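Local coordinates for protein beta-N-acetylhexosaminidase (Arthrobacter aurescens, PDB 3RCN) that probably hydrolyses terminal non-reducing N-acetyl-D-hexosamine residues from N-acetyl-beta-D-hexosaminides, as a family 20 glycoside hydrolase, at residues 144-149 / 457-462; 197-202 / 275-280; 247-252 / 314-319; 284-289 / 345-350. All blocks are in the same frame, centred on the assembly; numbering follows the deposited sequence.

Contact 1. Residues 144-149 / 457-462; sequences MLDVAR and WSEHLD
Met144, a selenomethionine, lays its end over one face of the Trp457 indole. Its CE sits 3.7 Å from the centroid of the six-membered ring, almost on the normal, and SE lies nearer the rim at CH2: a Met-aromatic contact. At the edge of the same ring stands Asp146, whose carboxylate ties the two segments together. The Ser458 backbone N and Arg149 NH1 reach Asp146 OD2 from opposite faces of the carboxylate, at 3.0 Å each, while Asp146 OD1 takes Ala148 N in an Asx turn and Arg149 N, one residue further, in an Asx motif. Ser458 OG donates to Asp146 O at 2.7 Å, from above the carbonyl plane. The Arg149 chain, bent at chi2 (57°), runs beside Glu459; its guanidinium keeps Asp146 OD2 in plane, and Glu459 OE2 lies over one face, 3.6 Å from Arg149 NH1, a pairing of charges without a directed N-H. Gln180 takes Arg149 NE. This buried salt-bridge network joins the ends of two adjacent parallel strands of the barrel, 140-146 and 449-456, with strand 171-178 on the other flank of 140-146 and helix 464-471 packed on Leu461.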
loop_
_atom_site.group_PDB
_atom_site.type_symbol
_atom_site.label_atom_id
_atom_site.label_comp_id
_atom_site.label_asym_id
_atom_site.label_seq_id
_atom_site.Cartn_x
_atom_site.Cartn_y
_atom_site.Cartn_z
HETATM N N MSE A 144 8.907 14.156 8.755
HETATM C CA MSE A 144 7.930 13.819 9.764
HETATM C C MSE A 144 6.637 13.400 9.103
HETATM O O MSE A 144 6.228 13.948 8.087
HETATM C CB MSE A 144 7.664 14.999 10.667
HETATM C CG MSE A 144 6.993 14.599 11.940
HETATM SE SE MSE A 144 5.735 15.952 12.491
HETATM C CE MSE A 144 4.381 15.552 11.151
ATOM N N LEU A 145 5.996 12.418 9.699
ATOM C CA LEU A 145 4.774 11.889 9.170
ATOM C C LEU A 145 3.742 11.907 10.279
ATOM O O LEU A 145 3.915 11.247 11.304
ATOM C CB LEU A 145 5.027 10.464 8.704
ATOM C CG LEU A 145 3.842 9.700 8.127
ATOM C CD1 LEU A 145 3.079 10.568 7.115
ATOM C CD2 LEU A 145 4.347 8.404 7.512
ATOM N N ASP A 146 2.654 12.645 10.080
ATOM C CA ASP A 146 1.620 12.703 11.095
ATOM C C ASP A 146 0.590 11.596 10.777
ATOM O O ASP A 146 -0.182 11.678 9.820
ATOM C CB ASP A 146 0.987 14.094 11.001
ATOM C CG ASP A 146 -0.236 14.258 11.880
ATOM O OD1 ASP A 146 -0.479 13.389 12.748
ATOM O OD2 ASP A 146 -0.947 15.278 11.694
ATOM N N VAL A 147 0.616 10.543 11.585
ATOM C CA VAL A 147 -0.379 9.485 11.536
ATOM C C VAL A 147 -1.434 9.619 12.629
ATOM O O VAL A 147 -2.285 8.755 12.808
ATOM C CB VAL A 147 0.269 8.108 11.569
ATOM C CG1 VAL A 147 1.331 8.026 10.492
ATOM C CG2 VAL A 147 0.855 7.838 12.944
ATOM N N ALA A 148 -1.328 10.670 13.416
ATOM C CA ALA A 148 -2.290 10.890 14.485
ATOM C C ALA A 148 -3.573 11.487 13.913
ATOM O O ALA A 148 -4.671 11.094 14.289
ATOM C CB ALA A 148 -1.698 11.800 15.569
ATOM N N ARG A 149 -3.427 12.445 13.006
ATOM C CA ARG A 149 -4.587 13.097 12.428
ATOM C C ARG A 149 -5.335 12.156 11.465
ATOM O O ARG A 149 -6.536 11.936 11.612
ATOM C CB ARG A 149 -4.193 14.413 11.772
ATOM C CG ARG A 149 -4.195 15.600 12.720
ATOM C CD ARG A 149 -3.272 15.408 13.939
ATOM N NE ARG A 149 -3.240 16.621 14.754
ATOM C CZ ARG A 149 -2.355 17.605 14.607
ATOM N NH1 ARG A 149 -1.403 17.521 13.685
ATOM N NH2 ARG A 149 -2.423 18.676 15.386
ATOM N N TRP A 457 1.841 17.463 7.946
ATOM C CA TRP A 457 0.751 17.365 8.910
ATOM C C TRP A 457 -0.484 16.892 8.171
ATOM O O TRP A 457 -0.763 17.354 7.074
ATOM C CB TRP A 457 0.509 18.701 9.599
ATOM C CG TRP A 457 1.722 19.160 10.344
ATOM C CD1 TRP A 457 2.637 20.080 9.928
ATOM C CD2 TRP A 457 2.177 18.685 11.614
ATOM N NE1 TRP A 457 3.624 20.212 10.859
ATOM C CE2 TRP A 457 3.365 19.369 11.911
ATOM C CE3 TRP A 457 1.682 17.757 12.538
ATOM C CZ2 TRP A 457 4.075 19.164 13.095
ATOM C CZ3 TRP A 457 2.383 17.544 13.709
ATOM C CH2 TRP A 457 3.570 18.247 13.979
ATOM N N SER A 458 -1.177 15.929 8.760
ATOM C CA SER A 458 -2.200 15.146 8.064
ATOM C C SER A 458 -3.662 15.569 8.219
ATOM O O SER A 458 -4.550 14.826 7.806
ATOM C CB SER A 458 -2.014 13.638 8.271
ATOM O OG SER A 458 -2.349 13.245 9.588
ATOM N N GLU A 459 -3.918 16.715 8.848
ATOM C CA GLU A 459 -5.296 17.160 9.066
ATOM C C GLU A 459 -6.130 17.002 7.805
ATOM O O GLU A 459 -7.237 16.459 7.835
ATOM C CB GLU A 459 -5.351 18.654 9.446
ATOM C CG GLU A 459 -4.900 19.002 10.843
ATOM C CD GLU A 459 -3.428 19.397 10.911
ATOM O OE1 GLU A 459 -2.654 19.015 10.003
ATOM O OE2 GLU A 459 -3.048 20.096 11.873
ATOM N N HIS A 460 -5.604 17.516 6.700
ATOM C CA HIS A 460 -6.326 17.499 5.439
ATOM C C HIS A 460 -5.959 16.375 4.468
ATOM O O HIS A 460 -6.571 16.255 3.407
ATOM C CB HIS A 460 -6.190 18.866 4.782
ATOM C CG HIS A 460 -6.475 19.984 5.727
ATOM N ND1 HIS A 460 -7.635 20.042 6.470
ATOM C CD2 HIS A 460 -5.742 21.063 6.083
ATOM C CE1 HIS A 460 -7.617 21.126 7.222
ATOM N NE2 HIS A 460 -6.477 21.758 7.013
ATOM N N LEU A 461 -4.979 15.544 4.817
ATOM C CA LEU A 461 -4.647 14.471 3.912
ATOM C C LEU A 461 -5.261 13.199 4.482
ATOM O O LEU A 461 -4.667 12.511 5.319
ATOM C CB LEU A 461 -3.118 14.356 3.833
ATOM C CG LEU A 461 -2.416 15.727 3.868
ATOM C CD1 LEU A 461 -0.925 15.597 4.056
ATOM C CD2 LEU A 461 -2.730 16.589 2.622
ATOM N N ASP A 462 -6.397 12.829 3.899
ATOM C CA ASP A 462 -7.240 11.750 4.412
ATOM C C ASP A 462 -7.070 10.404 3.693
ATOM O O ASP A 462 -7.814 9.461 3.951
ATOM C CB ASP A 462 -8.705 12.182 4.479
ATOM C CG ASP A 462 -9.229 12.674 3.150
ATOM O OD1 ASP A 462 -8.405 13.069 2.292
ATOM O OD2 ASP A 462 -10.466 12.660 2.967
#

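Contact 2. Residues 197-202 / 275-280; sequences AWRRES and TRWGIN
Trp277 and Thr275 belong to the long loop between helices 251-256 and 288-304 of the TIM-barrel domain, and here they meet the end of the short strand 198-199 and the chain after it, not far from the predicted catalytic residue. The Trp277 indole comes rim first: its CH2 lies over one face of the Arg199 guanidinium, 3.7 Å from Arg199 NH2, with the two planes 77° apart. The indole edge thus meets the guanidinium face, and the two do not stack. Ser202 helps to fix this rotation, together with the carbonyls of Arg149 and Gln180: Arg199 NE (2.9 Å) and Arg199 NH2 (3.2 Å) both grip Ser202 OG side-on and nearly in the guanidinium plane. The chain is extended from CG to NE, and beyond it Arg199 NH2 also reaches the carbonyl of Arg149 while NH1 bonds to that of Gln180, so the guanidinium N-H groups are met by several acceptors. Thr275 packs along the backbone of the first segment, its CB 3.5 Å from Glu201 O. On the polar side one water joins the segments, 2.7 Å from Thr275 OG1 and donating to Glu201 OE2 at 3.0 Å. Arg276 turns away and clasps its neighbour, with Arg276 NE and NH2 both on Trp277 O. Around this loop pairing, strand 198-199 runs antiparallel to 217-218, Trp198 packs on Pro521 of the second subunit, and Trp277 also meets His460 in the loop after strand 449-456.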
loop_
_atom_site.group_PDB
_atom_site.type_symbol
_atom_site.label_atom_id
_atom_site.label_comp_id
_atom_site.label_asym_id
_atom_site.label_seq_id
_atom_site.Cartn_x
_atom_site.Cartn_y
_atom_site.Cartn_z
ATOM N N ALA A 197 -8.060 5.340 19.865
ATOM C CA ALA A 197 -7.651 5.076 18.480
ATOM C C ALA A 197 -8.680 5.449 17.417
ATOM O O ALA A 197 -8.447 5.205 16.226
ATOM C CB ALA A 197 -7.223 3.634 18.304
ATOM N N TRP A 198 -9.817 6.009 17.835
ATOM C CA TRP A 198 -10.850 6.423 16.876
ATOM C C TRP A 198 -11.643 7.636 17.335
ATOM O O TRP A 198 -11.792 7.873 18.526
ATOM C CB TRP A 198 -11.809 5.262 16.549
ATOM C CG TRP A 198 -12.713 4.859 17.684
ATOM C CD1 TRP A 198 -12.394 4.043 18.732
ATOM C CD2 TRP A 198 -14.090 5.242 17.880
ATOM N NE1 TRP A 198 -13.479 3.895 19.567
ATOM C CE2 TRP A 198 -14.528 4.617 19.071
ATOM C CE3 TRP A 198 -14.983 6.051 17.172
ATOM C CZ2 TRP A 198 -15.839 4.778 19.569
ATOM C CZ3 TRP A 198 -16.281 6.206 17.667
ATOM C CH2 TRP A 198 -16.691 5.571 18.859
ATOM N N ARG A 199 -12.154 8.396 16.372
ATOM C CA ARG A 199 -13.017 9.535 16.648
ATOM C C ARG A 199 -14.317 9.406 15.843
ATOM O O ARG A 199 -14.346 8.722 14.826
ATOM C CB ARG A 199 -12.312 10.843 16.277
ATOM C CG ARG A 199 -11.959 10.963 14.806
ATOM C CD ARG A 199 -11.206 12.249 14.534
ATOM N NE ARG A 199 -10.760 12.354 13.147
ATOM C CZ ARG A 199 -9.544 12.013 12.722
ATOM N NH1 ARG A 199 -8.637 11.529 13.575
ATOM N NH2 ARG A 199 -9.233 12.151 11.435
ATOM N N ARG A 200 -15.367 10.079 16.306
ATOM C CA ARG A 200 -16.697 10.073 15.697
ATOM C C ARG A 200 -16.713 10.636 14.277
ATOM O O ARG A 200 -17.325 10.063 13.369
ATOM C CB ARG A 200 -17.629 10.930 16.543
ATOM C CG ARG A 200 -18.934 10.283 16.868
ATOM C CD ARG A 200 -19.005 9.958 18.345
ATOM N NE ARG A 200 -19.776 8.742 18.580
ATOM C CZ ARG A 200 -19.771 8.066 19.722
ATOM N NH1 ARG A 200 -19.026 8.490 20.735
ATOM N NH2 ARG A 200 -20.504 6.965 19.846
ATOM N N GLU A 201 -16.063 11.779 14.092
ATOM C CA GLU A 201 -15.999 12.412 12.781
ATOM C C GLU A 201 -14.775 13.314 12.664
ATOM O O GLU A 201 -13.875 13.262 13.501
ATOM C CB GLU A 201 -17.282 13.180 12.475
ATOM C CG GLU A 201 -17.832 13.993 13.626
ATOM C CD GLU A 201 -18.966 14.916 13.196
ATOM O OE1 GLU A 201 -19.464 14.784 12.051
ATOM O OE2 GLU A 201 -19.359 15.782 14.006
ATOM N N SER A 202 -14.739 14.114 11.606
ATOM C CA SER A 202 -13.594 14.957 11.315
ATOM C C SER A 202 -14.040 16.284 10.730
ATOM O O SER A 202 -14.981 16.335 9.941
ATOM C CB SER A 202 -12.678 14.276 10.291
ATOM O OG SER A 202 -12.241 13.006 10.732
ATOM N N THR A 275 -12.735 15.873 17.622
ATOM C CA THR A 275 -13.133 15.778 16.213
ATOM C C THR A 275 -12.715 16.942 15.293
ATOM O O THR A 275 -13.030 16.933 14.096
ATOM C CB THR A 275 -14.649 15.514 16.050
ATOM O OG1 THR A 275 -15.383 16.689 16.389
ATOM C CG2 THR A 275 -15.083 14.376 16.933
ATOM N N ARG A 276 -12.003 17.930 15.829
ATOM C CA ARG A 276 -11.649 19.100 15.024
ATOM C C ARG A 276 -10.163 19.373 15.050
ATOM O O ARG A 276 -9.425 18.763 15.829
ATOM C CB ARG A 276 -12.430 20.346 15.446
ATOM C CG ARG A 276 -12.417 20.611 16.940
ATOM C CD ARG A 276 -12.580 22.090 17.246
ATOM N NE ARG A 276 -11.354 22.839 16.977
ATOM C CZ ARG A 276 -11.109 24.062 17.446
ATOM N NH1 ARG A 276 -12.004 24.672 18.217
ATOM N NH2 ARG A 276 -9.969 24.671 17.158
ATOM N N TRP A 277 -9.724 20.251 14.152
ATOM C CA TRP A 277 -8.317 20.633 14.089
ATOM C C TRP A 277 -7.991 21.827 14.996
ATOM O O TRP A 277 -8.867 22.364 15.671
ATOM C CB TRP A 277 -7.911 20.938 12.640
ATOM C CG TRP A 277 -8.459 19.921 11.617
ATOM C CD1 TRP A 277 -9.152 20.208 10.480
ATOM C CD2 TRP A 277 -8.363 18.483 11.670
ATOM N NE1 TRP A 277 -9.486 19.054 9.825
ATOM C CE2 TRP A 277 -9.019 17.981 10.535
ATOM C CE3 TRP A 277 -7.789 17.578 12.568
ATOM C CZ2 TRP A 277 -9.114 16.611 10.268
ATOM C CZ3 TRP A 277 -7.886 16.223 12.304
ATOM C CH2 TRP A 277 -8.544 15.752 11.165
ATOM N N GLY A 278 -6.722 22.226 14.999
ATOM C CA GLY A 278 -6.289 23.446 15.655
ATOM C C GLY A 278 -5.725 23.219 17.038
ATOM O O GLY A 278 -5.352 22.099 17.389
ATOM N N ILE A 279 -5.659 24.288 17.826
ATOM C CA ILE A 279 -5.075 24.204 19.159
ATOM C C ILE A 279 -6.128 23.956 20.243
ATOM O O ILE A 279 -7.153 24.640 20.316
ATOM C CB ILE A 279 -4.217 25.442 19.479
ATOM C CG1 ILE A 279 -3.112 25.593 18.431
ATOM C CG2 ILE A 279 -3.606 25.344 20.881
ATOM C CD1 ILE A 279 -2.203 26.776 18.681
ATOM N N ASN A 280 -5.863 22.948 21.064
ATOM C CA ASN A 280 -6.772 22.529 22.110
ATOM C C ASN A 280 -6.458 23.192 23.459
ATOM O O ASN A 280 -5.328 23.126 23.952
ATOM C CB ASN A 280 -6.694 21.012 22.262
ATOM C CG ASN A 280 -7.971 20.425 22.793
ATOM O OD1 ASN A 280 -8.835 21.141 23.291
ATOM N ND2 ASN A 280 -8.106 19.115 22.685
HETATM O O HOH W 1 -18.038 16.770 16.536
#

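Contact 3. Residues 247-252 / 314-319; sequences PGHSQA and GDEVPL. With GOL (glycerol), chain O.
Pro247, preceded by a cis peptide bond, starts the first segment by setting its ring against Val317, with Pro247 CG 3.7 Å from Val317 CG2. The next residue, Gly248, passes close to the same methyl, its N 3.7 Å from Val317 CG2. A water beside it receives a weak bond from Gly248 N and donates to Asp315 O at 2.6 Å. His249 follows and carries the polar side of the contact. Its imidazole and the Asp315 carboxylate have planes only 12° apart, but the two side chains cross at about a right angle. The torsion that sets CG anti to the carbonyl carbon (chi1 -64°) directs the ring toward Asp315 and Glu316, which matches the Asp-Glu pair of family 20 enzymes, with Glu316 the predicted proton donor. Glu316 is poorly ordered, so its position beside the imidazole is approximate. A glycerol, probably from the crystallisation liquor, lies across the ends of these side chains: its O2 forms a weak bond with His249 NE2 and its O1 a weak one with Asp315 OD2. The backbone N of His249 donates a hydrogen bond to a second water (2.9 Å), which lies close enough to Glu316 O to bridge the segments. Ser250 OG then turns back to Gly248 O, and Gln251 begins helix 251-256. The two loops follow strands 239-243 and 309-313 of the barrel, lining the active-site end, while His344 of helix 342-357 touches both Pro247 and Val317, and Val348 touches Pro247.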
loop_
_atom_site.group_PDB
_atom_site.type_symbol
_atom_site.label_atom_id
_atom_site.label_comp_id
_atom_site.label_asym_id
_atom_site.label_seq_id
_atom_site.Cartn_x
_atom_site.Cartn_y
_atom_site.Cartn_z
ATOM N N PRO A 247 2.760 18.219 27.170
ATOM C CA PRO A 247 1.486 18.088 27.882
ATOM C C PRO A 247 0.254 18.441 27.055
ATOM O O PRO A 247 -0.863 18.133 27.482
ATOM C CB PRO A 247 1.654 19.045 29.053
ATOM C CG PRO A 247 2.474 20.131 28.484
ATOM C CD PRO A 247 3.399 19.511 27.474
ATOM N N GLY A 248 0.448 19.156 25.948
ATOM C CA GLY A 248 -0.643 19.510 25.051
ATOM C C GLY A 248 -0.905 18.436 23.999
ATOM O O GLY A 248 -0.267 17.378 24.027
ATOM N N HIS A 249 -1.845 18.701 23.085
ATOM C CA HIS A 249 -2.267 17.723 22.067
ATOM C C HIS A 249 -2.604 16.373 22.680
ATOM O O HIS A 249 -2.267 15.349 22.138
ATOM C CB HIS A 249 -1.182 17.557 20.993
ATOM C CG HIS A 249 -0.939 18.803 20.207
ATOM N ND1 HIS A 249 -0.078 19.793 20.633
ATOM C CD2 HIS A 249 -1.494 19.254 19.058
ATOM C CE1 HIS A 249 -0.091 20.787 19.763
ATOM N NE2 HIS A 249 -0.944 20.486 18.800
ATOM N N SER A 250 -3.128 16.390 23.888
ATOM C CA SER A 250 -3.415 15.166 24.613
ATOM C C SER A 250 -4.846 14.643 24.702
ATOM O O SER A 250 -5.073 13.630 25.363
ATOM C CB SER A 250 -2.743 15.211 25.974
ATOM O OG SER A 250 -1.345 15.324 25.774
ATOM N N GLN A 251 -5.816 15.313 24.084
ATOM C CA GLN A 251 -7.213 14.890 24.288
ATOM C C GLN A 251 -7.553 13.412 23.970
ATOM O O GLN A 251 -8.536 12.883 24.480
ATOM C CB GLN A 251 -8.192 15.809 23.577
ATOM C CG GLN A 251 -9.621 15.575 24.008
ATOM C CD GLN A 251 -10.521 16.725 23.639
ATOM O OE1 GLN A 251 -10.099 17.885 23.655
ATOM N NE2 GLN A 251 -11.772 16.416 23.300
ATOM N N ALA A 252 -6.767 12.746 23.131
ATOM C CA ALA A 252 -7.059 11.350 22.829
ATOM C C ALA A 252 -6.757 10.496 24.044
ATOM O O ALA A 252 -7.574 9.665 24.435
ATOM C CB ALA A 252 -6.286 10.859 21.596
ATOM N N GLY A 314 5.856 19.119 23.070
ATOM C CA GLY A 314 5.981 20.253 23.966
ATOM C C GLY A 314 5.404 21.509 23.342
ATOM O O GLY A 314 5.374 22.579 23.962
ATOM N N ASP A 315 4.940 21.374 22.105
ATOM C CA ASP A 315 4.395 22.504 21.375
ATOM C C ASP A 315 2.992 22.843 21.865
ATOM O O ASP A 315 2.270 21.983 22.381
ATOM C CB ASP A 315 4.373 22.224 19.861
ATOM C CG ASP A 315 3.459 21.054 19.491
ATOM O OD1 ASP A 315 3.583 19.982 20.123
ATOM O OD2 ASP A 315 2.614 21.203 18.576
ATOM N N GLU A 316 2.640 24.117 21.717
ATOM C CA GLU A 316 1.257 24.592 21.793
ATOM C C GLU A 316 0.468 24.173 23.037
ATOM O O GLU A 316 -0.509 23.424 22.937
ATOM C CB GLU A 316 0.502 24.202 20.511
ATOM C CG GLU A 316 1.333 24.430 19.244
ATOM C CD GLU A 316 0.534 24.338 17.948
ATOM O OE1 GLU A 316 -0.609 23.827 17.965
ATOM O OE2 GLU A 316 1.059 24.783 16.902
ATOM N N VAL A 317 0.888 24.655 24.203
ATOM C CA VAL A 317 0.071 24.480 25.392
ATOM C C VAL A 317 -0.416 25.810 25.967
ATOM O O VAL A 317 0.354 26.547 26.586
ATOM C CB VAL A 317 0.801 23.672 26.481
ATOM C CG1 VAL A 317 -0.211 23.028 27.410
ATOM C CG2 VAL A 317 1.687 22.605 25.849
ATOM N N PRO A 318 -1.716 26.097 25.790
ATOM C CA PRO A 318 -2.422 27.250 26.368
ATOM C C PRO A 318 -2.444 27.123 27.880
ATOM O O PRO A 318 -2.582 26.010 28.377
ATOM C CB PRO A 318 -3.851 27.098 25.824
ATOM C CG PRO A 318 -3.711 26.248 24.604
ATOM C CD PRO A 318 -2.585 25.300 24.908
ATOM N N LEU A 319 -2.315 28.226 28.607
ATOM C CA LEU A 319 -2.185 28.132 30.058
ATOM C C LEU A 319 -3.527 28.273 30.751
ATOM O O LEU A 319 -3.612 28.185 31.976
ATOM C CB LEU A 319 -1.253 29.209 30.575
ATOM C CG LEU A 319 0.136 29.284 29.957
ATOM C CD1 LEU A 319 0.812 30.531 30.486
ATOM C CD2 LEU A 319 0.954 28.048 30.272
HETATM C C1 GOL O . -0.135 20.944 14.863
HETATM O O1 GOL O . 1.119 20.938 15.516
HETATM C C2 GOL O . -1.013 22.075 15.397
HETATM O O2 GOL O . -2.227 21.559 15.898
HETATM C C3 GOL O . -1.326 23.073 14.288
HETATM O O3 GOL O . -2.198 24.067 14.781
HETATM O O HOH W 2 2.256 19.640 23.564
HETATM O O HOH W 3 -2.895 21.393 23.108
#

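Contact 4. Residues 284-289 / 345-350; sequences LEVSET and SWFVGQ. With SO4 (sulfate ion), chain C.
The rings of Phe347 and Trp346, consecutive on helix 342-357, point toward the chain that leads into helix 288-304. Phe347 has the Ser287 carbonyl oxygen at its edge and two aliphatic side chains approaching obliquely. Leu284 CD1 reaches the far end of the ring, 3.8 Å from Phe347 CE2, its side chain crossing that of Phe347 at about a right angle. Val286 takes the near side, with CB 3.9 Å from Phe347 CD1 and CG1 at the same distance from Phe347 CG. The Trp346 indole carries Gln350 CG, one helical turn on, over one face, and Glu288 OE2 at its edge, 4.0 Å from Trp346 CH2. The carboxylate and indole planes stand 75° apart. That carboxylate comes round because the Glu288 chain bends at chi2 (-53°), and OE2 is held by a salt bridge to Lys331 of helix 326-335. Ser287 is the N-cap residue, its hydroxyl hydrogen-bonded to that of Ser290. Just beyond, Glu288 N donates to O2 of a sulfate ion at 2.7 Å, and Gln327 and Lys331 bind the same ion. The chemistry therefore divides in two. The inner half is largely apolar and holds the segments by fit of ring against branched chains. At the outer edge the segments meet only by a carboxylate beside the indole rim; the charged bonds there go to Lys331 and the sulfate. That ion, probably from the crystallisation liquor, sits where a helix start and a lysine would both favour an anion, and Lys331 probably offsets the charge of Glu288 as well.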
loop_
_atom_site.group_PDB
_atom_site.type_symbol
_atom_site.label_atom_id
_atom_site.label_comp_id
_atom_site.label_asym_id
_atom_site.label_seq_id
_atom_site.Cartn_x
_atom_site.Cartn_y
_atom_site.Cartn_z
ATOM N N LEU A 284 -3.173 18.067 29.463
ATOM C CA LEU A 284 -2.919 17.240 30.634
ATOM C C LEU A 284 -2.985 18.053 31.921
ATOM O O LEU A 284 -2.628 19.234 31.964
ATOM C CB LEU A 284 -1.553 16.572 30.544
ATOM C CG LEU A 284 -1.369 15.540 29.430
ATOM C CD1 LEU A 284 0.041 14.996 29.475
ATOM C CD2 LEU A 284 -2.380 14.408 29.541
ATOM N N GLU A 285 -3.441 17.400 32.978
ATOM C CA GLU A 285 -3.286 17.936 34.298
ATOM C C GLU A 285 -1.950 17.368 34.739
ATOM O O GLU A 285 -1.814 16.160 34.890
ATOM C CB GLU A 285 -4.403 17.429 35.203
ATOM C CG GLU A 285 -4.223 17.830 36.661
ATOM C CD GLU A 285 -5.378 17.395 37.549
ATOM O OE1 GLU A 285 -6.159 18.278 37.977
ATOM O OE2 GLU A 285 -5.496 16.177 37.825
ATOM N N VAL A 286 -0.960 18.239 34.925
ATOM C CA VAL A 286 0.372 17.793 35.315
ATOM C C VAL A 286 0.426 17.471 36.807
ATOM O O VAL A 286 0.112 18.305 37.652
ATOM C CB VAL A 286 1.457 18.818 34.952
ATOM C CG1 VAL A 286 1.355 19.178 33.484
ATOM C CG2 VAL A 286 1.320 20.050 35.795
ATOM N N SER A 287 0.876 16.264 37.119
ATOM C CA SER A 287 0.724 15.702 38.449
ATOM C C SER A 287 1.445 14.372 38.483
ATOM O O SER A 287 1.941 13.897 37.459
ATOM C CB SER A 287 -0.750 15.467 38.767
ATOM O OG SER A 287 -1.273 14.450 37.939
ATOM N N GLU A 288 1.529 13.788 39.671
ATOM C CA GLU A 288 2.315 12.581 39.843
ATOM C C GLU A 288 1.688 11.456 39.053
ATOM O O GLU A 288 2.397 10.625 38.480
ATOM C CB GLU A 288 2.449 12.196 41.323
ATOM C CG GLU A 288 3.321 13.134 42.142
ATOM C CD GLU A 288 4.705 13.366 41.539
ATOM O OE1 GLU A 288 5.288 12.424 40.948
ATOM O OE2 GLU A 288 5.214 14.504 41.660
ATOM N N THR A 289 0.358 11.431 39.021
ATOM C CA THR A 289 -0.339 10.367 38.309
ATOM C C THR A 289 -0.129 10.435 36.793
ATOM O O THR A 289 0.213 9.421 36.196
ATOM C CB THR A 289 -1.829 10.243 38.717
ATOM O OG1 THR A 289 -2.491 11.503 38.566
ATOM C CG2 THR A 289 -1.923 9.803 40.167
ATOM N N SER A 345 7.586 23.245 31.664
ATOM C CA SER A 345 9.000 22.934 31.642
ATOM C C SER A 345 9.284 21.780 32.590
ATOM O O SER A 345 10.058 20.875 32.281
ATOM C CB SER A 345 9.807 24.159 32.052
ATOM O OG SER A 345 11.192 23.897 31.920
ATOM N N TRP A 346 8.634 21.810 33.744
ATOM C CA TRP A 346 8.854 20.799 34.760
ATOM C C TRP A 346 8.413 19.403 34.298
ATOM O O TRP A 346 9.129 18.417 34.501
ATOM C CB TRP A 346 8.115 21.180 36.045
ATOM C CG TRP A 346 8.223 20.135 37.091
ATOM C CD1 TRP A 346 9.295 19.904 37.898
ATOM C CD2 TRP A 346 7.231 19.162 37.450
ATOM N NE1 TRP A 346 9.034 18.846 38.740
ATOM C CE2 TRP A 346 7.779 18.372 38.485
ATOM C CE3 TRP A 346 5.937 18.883 36.999
ATOM C CZ2 TRP A 346 7.077 17.322 39.078
ATOM C CZ3 TRP A 346 5.234 17.837 37.597
ATOM C CH2 TRP A 346 5.811 17.068 38.620
ATOM N N PHE A 347 7.226 19.328 33.696
ATOM C CA PHE A 347 6.629 18.050 33.304
ATOM C C PHE A 347 7.479 17.350 32.257
ATOM O O PHE A 347 7.805 16.179 32.391
ATOM C CB PHE A 347 5.218 18.260 32.753
ATOM C CG PHE A 347 4.464 16.986 32.518
ATOM C CD1 PHE A 347 4.036 16.208 33.585
ATOM C CD2 PHE A 347 4.180 16.557 31.230
ATOM C CE1 PHE A 347 3.334 15.026 33.371
ATOM C CE2 PHE A 347 3.486 15.379 31.011
ATOM C CZ PHE A 347 3.057 14.615 32.086
ATOM N N VAL A 348 7.837 18.085 31.215
ATOM C CA VAL A 348 8.647 17.548 30.142
ATOM C C VAL A 348 10.025 17.127 30.664
ATOM O O VAL A 348 10.565 16.094 30.256
ATOM C CB VAL A 348 8.765 18.584 29.004
ATOM C CG1 VAL A 348 9.784 18.161 27.975
ATOM C CG2 VAL A 348 7.388 18.826 28.365
ATOM N N GLY A 349 10.577 17.921 31.581
ATOM C CA GLY A 349 11.883 17.639 32.159
ATOM C C GLY A 349 11.894 16.346 32.942
ATOM O O GLY A 349 12.829 15.563 32.821
ATOM N N GLN A 350 10.854 16.119 33.746
ATOM C CA GLN A 350 10.712 14.860 34.479
ATOM C C GLN A 350 10.680 13.667 33.525
ATOM O O GLN A 350 11.333 12.644 33.754
ATOM C CB GLN A 350 9.456 14.852 35.351
ATOM C CG GLN A 350 9.460 15.847 36.505
ATOM C CD GLN A 350 10.588 15.626 37.501
ATOM O OE1 GLN A 350 11.544 16.408 37.545
ATOM N NE2 GLN A 350 10.483 14.566 38.312
HETATM S S SO4 C . 0.062 15.802 42.742
HETATM O O1 SO4 C . -0.865 14.668 42.829
HETATM O O2 SO4 C . 1.014 15.580 41.658
HETATM O O3 SO4 C . -0.675 17.038 42.483
HETATM O O4 SO4 C . 0.791 15.917 44.002
#

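All four contacts lie in the catalytic barrel domain. Contact 1 is buried and the deepest, its centre about 12 Å from the centre of the chain, and joins neighbouring strand ends through charge. Contact 2, partly buried, abuts it, with Arg149 bonded to Arg199 and Trp277 packed against Glu459 and His460, but relies on loop packing and one water. Contact 3, also partly buried, carries the predicted catalytic residue and meets contact 2 where Ile279 touches Glu316; it mixes an apolar proline-valine pair with waters and weak polar pairs. Contact 4, its centre about 27 Å from the chain's, has a buried apolar middle and a charged rim, and joins contact 3 through Pro247 and Leu284.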